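Long-range contact in cell shape-determining protein MreC (Streptococcus pneumoniae, PDB 2QF4), which helps form and maintain cell shape, probably as part of the elongasome that synthesizes peripheral peptidoglycan: residues W21-S32 / E55-N66. Residues are numbered along the deposited sequence; the frame is centred on the assembly and turned at random. Where two conformers were deposited one is given.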
loop_
_atom_site.group_PDB
_atom_site.type_symbol
_atom_site.label_atom_id
_atom_site.label_comp_id
_atom_site.label_asym_id
_atom_site.label_seq_id
_atom_site.Cartn_x
_atom_site.Cartn_y
_atom_site.Cartn_z
ATOM N N TRP A 21 -7.066 14.256 -8.416
ATOM C CA TRP A 21 -8.283 13.498 -8.109
ATOM C C TRP A 21 -8.257 12.064 -8.666
ATOM O O TRP A 21 -9.154 11.288 -8.399
ATOM C CB TRP A 21 -9.517 14.259 -8.567
ATOM C CG TRP A 21 -9.470 14.882 -9.927
ATOM C CD1 TRP A 21 -9.236 16.183 -10.192
ATOM C CD2 TRP A 21 -9.707 14.256 -11.199
ATOM N NE1 TRP A 21 -9.325 16.422 -11.534
ATOM C CE2 TRP A 21 -9.630 15.249 -12.171
ATOM C CE3 TRP A 21 -10.002 12.948 -11.602
ATOM C CZ2 TRP A 21 -9.785 14.977 -13.504
ATOM C CZ3 TRP A 21 -10.173 12.703 -12.931
ATOM C CH2 TRP A 21 -10.088 13.709 -13.855
ATOM N N LYS A 22 -7.211 11.686 -9.408
ATOM C CA LYS A 22 -6.993 10.268 -9.790
ATOM C C LYS A 22 -5.525 10.066 -10.036
ATOM O O LYS A 22 -5.043 10.279 -11.151
ATOM C CB LYS A 22 -7.830 9.854 -11.009
ATOM C CG LYS A 22 -7.730 8.359 -11.315
ATOM C CD LYS A 22 -8.616 7.866 -12.458
ATOM C CE LYS A 22 -8.221 8.426 -13.780
ATOM N NZ LYS A 22 -9.196 7.961 -14.828
ATOM N N GLN A 23 -4.803 9.669 -8.996
ATOM C CA GLN A 23 -3.360 9.491 -9.087
ATOM C C GLN A 23 -3.025 8.054 -9.399
ATOM O O GLN A 23 -3.364 7.153 -8.659
ATOM C CB GLN A 23 -2.717 9.979 -7.807
ATOM C CG GLN A 23 -3.023 11.474 -7.598
ATOM C CD GLN A 23 -2.620 12.025 -6.275
ATOM O OE1 GLN A 23 -3.385 12.806 -5.698
ATOM N NE2 GLN A 23 -1.493 11.690 -5.803
ATOM N N GLU A 24 -2.385 7.877 -10.532
ATOM C CA GLU A 24 -2.151 6.555 -11.074
ATOM C C GLU A 24 -1.029 6.576 -12.064
ATOM O O GLU A 24 -0.680 7.611 -12.612
ATOM C CB GLU A 24 -3.418 6.028 -11.719
ATOM C CG GLU A 24 -3.845 6.813 -12.913
ATOM C CD GLU A 24 -4.936 6.132 -13.681
ATOM O OE1 GLU A 24 -5.865 5.499 -13.087
ATOM O OE2 GLU A 24 -4.913 6.305 -14.915
ATOM N N LEU A 25 -0.486 5.397 -12.309
ATOM C CA LEU A 25 0.562 5.173 -13.304
ATOM C C LEU A 25 0.141 4.001 -14.167
ATOM O O LEU A 25 -0.550 3.085 -13.733
ATOM C CB LEU A 25 1.910 4.748 -12.616
ATOM C CG LEU A 25 2.500 5.619 -11.533
ATOM C CD1 LEU A 25 3.687 4.948 -10.964
ATOM C CD2 LEU A 25 2.854 7.013 -12.127
ATOM N N THR A 26 0.577 4.018 -15.422
ATOM C CA THR A 26 0.471 2.873 -16.325
ATOM C C THR A 26 1.851 2.348 -16.606
ATOM O O THR A 26 2.767 3.115 -16.959
ATOM C CB THR A 26 -0.214 3.258 -17.653
ATOM O OG1 THR A 26 -1.458 3.860 -17.359
ATOM C CG2 THR A 26 -0.417 2.032 -18.528
ATOM N N LEU A 27 1.993 1.030 -16.478
ATOM C CA LEU A 27 3.209 0.306 -16.761
ATOM C C LEU A 27 3.074 -0.468 -18.072
ATOM O O LEU A 27 1.988 -0.912 -18.443
ATOM C CB LEU A 27 3.532 -0.674 -15.618
ATOM C CG LEU A 27 3.506 -0.104 -14.227
ATOM C CD1 LEU A 27 3.833 -1.226 -13.202
ATOM C CD2 LEU A 27 4.456 1.045 -14.107
ATOM N N ASP A 28 4.201 -0.654 -18.746
ATOM C CA ASP A 28 4.270 -1.326 -20.045
ATOM C C ASP A 28 4.425 -2.838 -19.984
ATOM O O ASP A 28 4.952 -3.411 -20.919
ATOM C CB ASP A 28 5.360 -0.704 -20.909
ATOM C CG ASP A 28 6.766 -0.951 -20.405
ATOM O OD1 ASP A 28 6.962 -1.545 -19.331
ATOM O OD2 ASP A 28 7.688 -0.499 -21.136
ATOM N N ALA A 29 3.871 -3.499 -18.975
ATOM C CA ALA A 29 3.771 -4.970 -18.903
ATOM C C ALA A 29 2.373 -5.208 -18.371
ATOM O O ALA A 29 1.951 -4.529 -17.433
ATOM C CB ALA A 29 4.849 -5.548 -18.071
ATOM N N GLY A 30 1.685 -6.248 -18.822
ATOM C CA GLY A 30 0.791 -6.948 -17.988
ATOM C C GLY A 30 0.673 -8.417 -18.001
ATOM O O GLY A 30 1.621 -9.043 -17.637
ATOM N N ARG A 31 -0.530 -8.911 -18.257
ATOM C CA ARG A 31 -0.816 -10.326 -17.984
ATOM C C ARG A 31 0.076 -11.245 -18.793
ATOM O O ARG A 31 0.511 -12.290 -18.290
ATOM C CB ARG A 31 -2.280 -10.643 -18.257
ATOM C CG ARG A 31 -2.877 -11.977 -17.862
ATOM C CD ARG A 31 -4.373 -11.959 -18.236
ATOM N NE ARG A 31 -5.164 -11.090 -17.347
ATOM C CZ ARG A 31 -5.843 -9.996 -17.702
ATOM N NH1 ARG A 31 -5.880 -9.564 -18.960
ATOM N NH2 ARG A 31 -6.504 -9.313 -16.769
ATOM N N SER A 32 0.413 -10.834 -20.022
ATOM C CA SER A 32 1.273 -11.662 -20.877
ATOM C C SER A 32 2.656 -11.888 -20.260
ATOM O O SER A 32 3.355 -12.844 -20.649
ATOM C CB SER A 32 1.397 -11.041 -22.259
ATOM O OG SER A 32 2.215 -9.881 -22.238
ATOM N N GLU A 55 -4.214 -5.368 -18.026
ATOM C CA GLU A 55 -4.519 -5.633 -19.442
ATOM C C GLU A 55 -3.504 -6.631 -19.962
ATOM O O GLU A 55 -2.616 -7.052 -19.258
ATOM C CB GLU A 55 -4.502 -4.356 -20.270
ATOM C CG GLU A 55 -5.390 -3.229 -19.742
ATOM C CD GLU A 55 -6.870 -3.530 -19.789
ATOM O OE1 GLU A 55 -7.559 -2.994 -20.687
ATOM O OE2 GLU A 55 -7.352 -4.285 -18.911
ATOM N N GLU A 56 -3.641 -7.049 -21.222
ATOM C CA GLU A 56 -2.714 -8.055 -21.744
ATOM C C GLU A 56 -1.275 -7.557 -21.732
ATOM O O GLU A 56 -0.361 -8.303 -21.380
ATOM C CB GLU A 56 -3.095 -8.497 -23.151
ATOM C CG GLU A 56 -2.210 -9.611 -23.742
ATOM C CD GLU A 56 -2.310 -10.940 -23.020
ATOM O OE1 GLU A 56 -3.171 -11.090 -22.128
ATOM O OE2 GLU A 56 -1.514 -11.852 -23.362
ATOM N N ASN A 57 -1.057 -6.278 -22.079
ATOM C CA ASN A 57 0.307 -5.750 -22.186
ATOM C C ASN A 57 0.613 -4.506 -21.347
ATOM O O ASN A 57 1.667 -3.904 -21.511
ATOM C CB ASN A 57 0.658 -5.500 -23.664
ATOM C CG ASN A 57 0.660 -6.766 -24.468
ATOM O OD1 ASN A 57 1.377 -7.711 -24.150
ATOM N ND2 ASN A 57 -0.158 -6.809 -25.485
ATOM N N SER A 58 -0.299 -4.130 -20.454
ATOM C CA SER A 58 -0.110 -2.979 -19.577
ATOM C C SER A 58 -0.838 -3.238 -18.291
ATOM O O SER A 58 -1.727 -4.102 -18.223
ATOM C CB SER A 58 -0.649 -1.696 -20.233
ATOM O OG SER A 58 -2.043 -1.745 -20.491
ATOM N N THR A 59 -0.478 -2.447 -17.284
ATOM C CA THR A 59 -1.041 -2.542 -15.945
ATOM C C THR A 59 -1.203 -1.122 -15.403
ATOM O O THR A 59 -0.319 -0.299 -15.528
ATOM C CB THR A 59 -0.093 -3.310 -14.990
ATOM O OG1 THR A 59 0.077 -4.636 -15.476
ATOM C CG2 THR A 59 -0.638 -3.410 -13.570
ATOM N N ILE A 60 -2.348 -0.835 -14.801
ATOM C CA ILE A 60 -2.572 0.436 -14.128
ATOM C C ILE A 60 -2.389 0.232 -12.612
ATOM O O ILE A 60 -2.897 -0.740 -12.021
ATOM C CB ILE A 60 -3.974 1.020 -14.399
ATOM C CG1 ILE A 60 -4.214 1.141 -15.920
ATOM C CG2 ILE A 60 -4.107 2.383 -13.683
ATOM C CD1 ILE A 60 -5.567 1.761 -16.281
ATOM N N VAL A 61 -1.644 1.152 -12.022
ATOM C CA VAL A 61 -1.332 1.170 -10.602
ATOM C C VAL A 61 -2.002 2.386 -9.967
ATOM O O VAL A 61 -1.803 3.512 -10.419
ATOM C CB VAL A 61 0.181 1.241 -10.367
ATOM C CG1 VAL A 61 0.525 1.476 -8.874
ATOM C CG2 VAL A 61 0.853 -0.019 -10.894
ATOM N N ASN A 62 -2.818 2.151 -8.938
ATOM C CA ASN A 62 -3.455 3.193 -8.156
ATOM C C ASN A 62 -2.527 3.622 -7.052
ATOM O O ASN A 62 -2.105 2.795 -6.234
ATOM C CB ASN A 62 -4.736 2.672 -7.562
ATOM C CG ASN A 62 -5.567 3.773 -7.000
ATOM O OD1 ASN A 62 -5.859 3.782 -5.820
ATOM N ND2 ASN A 62 -5.898 4.743 -7.822
ATOM N N LEU A 63 -2.174 4.898 -7.040
ATOM C CA LEU A 63 -1.183 5.348 -6.086
ATOM C C LEU A 63 -1.775 5.506 -4.673
ATOM O O LEU A 63 -2.954 5.765 -4.483
ATOM C CB LEU A 63 -0.514 6.657 -6.558
ATOM C CG LEU A 63 0.289 6.520 -7.873
ATOM C CD1 LEU A 63 0.847 7.893 -8.284
ATOM C CD2 LEU A 63 1.456 5.554 -7.727
ATOM N N LEU A 64 -0.895 5.478 -3.691
ATOM C CA LEU A 64 -1.310 5.634 -2.294
ATOM C C LEU A 64 -1.697 7.046 -1.901
ATOM O O LEU A 64 -2.243 7.253 -0.821
ATOM C CB LEU A 64 -0.178 5.194 -1.355
ATOM C CG LEU A 64 0.210 3.717 -1.358
ATOM C CD1 LEU A 64 1.252 3.496 -0.241
ATOM C CD2 LEU A 64 -0.985 2.781 -1.188
ATOM N N THR A 65 -1.408 8.022 -2.742
ATOM C CA THR A 65 -1.694 9.427 -2.442
ATOM C C THR A 65 -3.097 9.880 -2.861
ATOM O O THR A 65 -3.407 11.046 -2.723
ATOM C CB THR A 65 -0.615 10.289 -3.079
ATOM O OG1 THR A 65 -0.499 9.925 -4.463
ATOM C CG2 THR A 65 0.735 10.080 -2.374
ATOM N N ASN A 66 -3.950 8.950 -3.302
ATOM C CA ASN A 66 -5.340 9.280 -3.579
ATOM C C ASN A 66 -6.126 9.591 -2.322
ATOM O O ASN A 66 -6.009 8.919 -1.306
ATOM C CB ASN A 66 -5.993 8.181 -4.376
ATOM C CG ASN A 66 -5.551 8.225 -5.788
ATOM O OD1 ASN A 66 -5.908 9.160 -6.523
ATOM N ND2 ASN A 66 -4.754 7.260 -6.198
HETATM O O HOH W 1 -6.015 3.584 -10.844
#
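N66 holds CG beside its own backbone N, anti to the carbonyl carbon (chi1 -75°), which lays its side-chain amide alongside the backbone of Q23, and it pairs there twice: Q23 N gives a nearly straight bond to N66 OD1 (2.8 Å, 174°), and N66 ND2 returns one to Q23 O at 2.8 Å, both in plane and on carbonyl lone pairs. L63 N also donates to Q23 O, and N66 ND2 reaches back to L63 O across the type I turn L63-N66, so the amide's rotation is fixed from both ends. At T59, a chi1 of -62° sets OG1 beside its own backbone N, where it donates to A29 O at 2.7 Å.

Strands 24-27 and 59-63 run antiparallel, with L25 bonded to V61 and L27 to T59 through paired backbone N-H and C=O groups. On the face of L25 and L27, L25 CG meets L63 CD2 at 3.9 Å and L27 CD1 meets V61 CG2 at 4.0 Å. On the other face, E24 OE1 lies 3.6 Å from I60 CG2, and a water donates to E24 OE1 and accepts from N62 ND2. Farther along, R31 N donates to E55 O and S32 N to E56 O.

The pair belongs to the first of two six-stranded antiparallel barrels that make up MreC's major periplasmic domain, an alpha-lytic protease fold, flanked by strands 6-16 and 46-54, with I161 and L163 of strand 160-166 packing against L27.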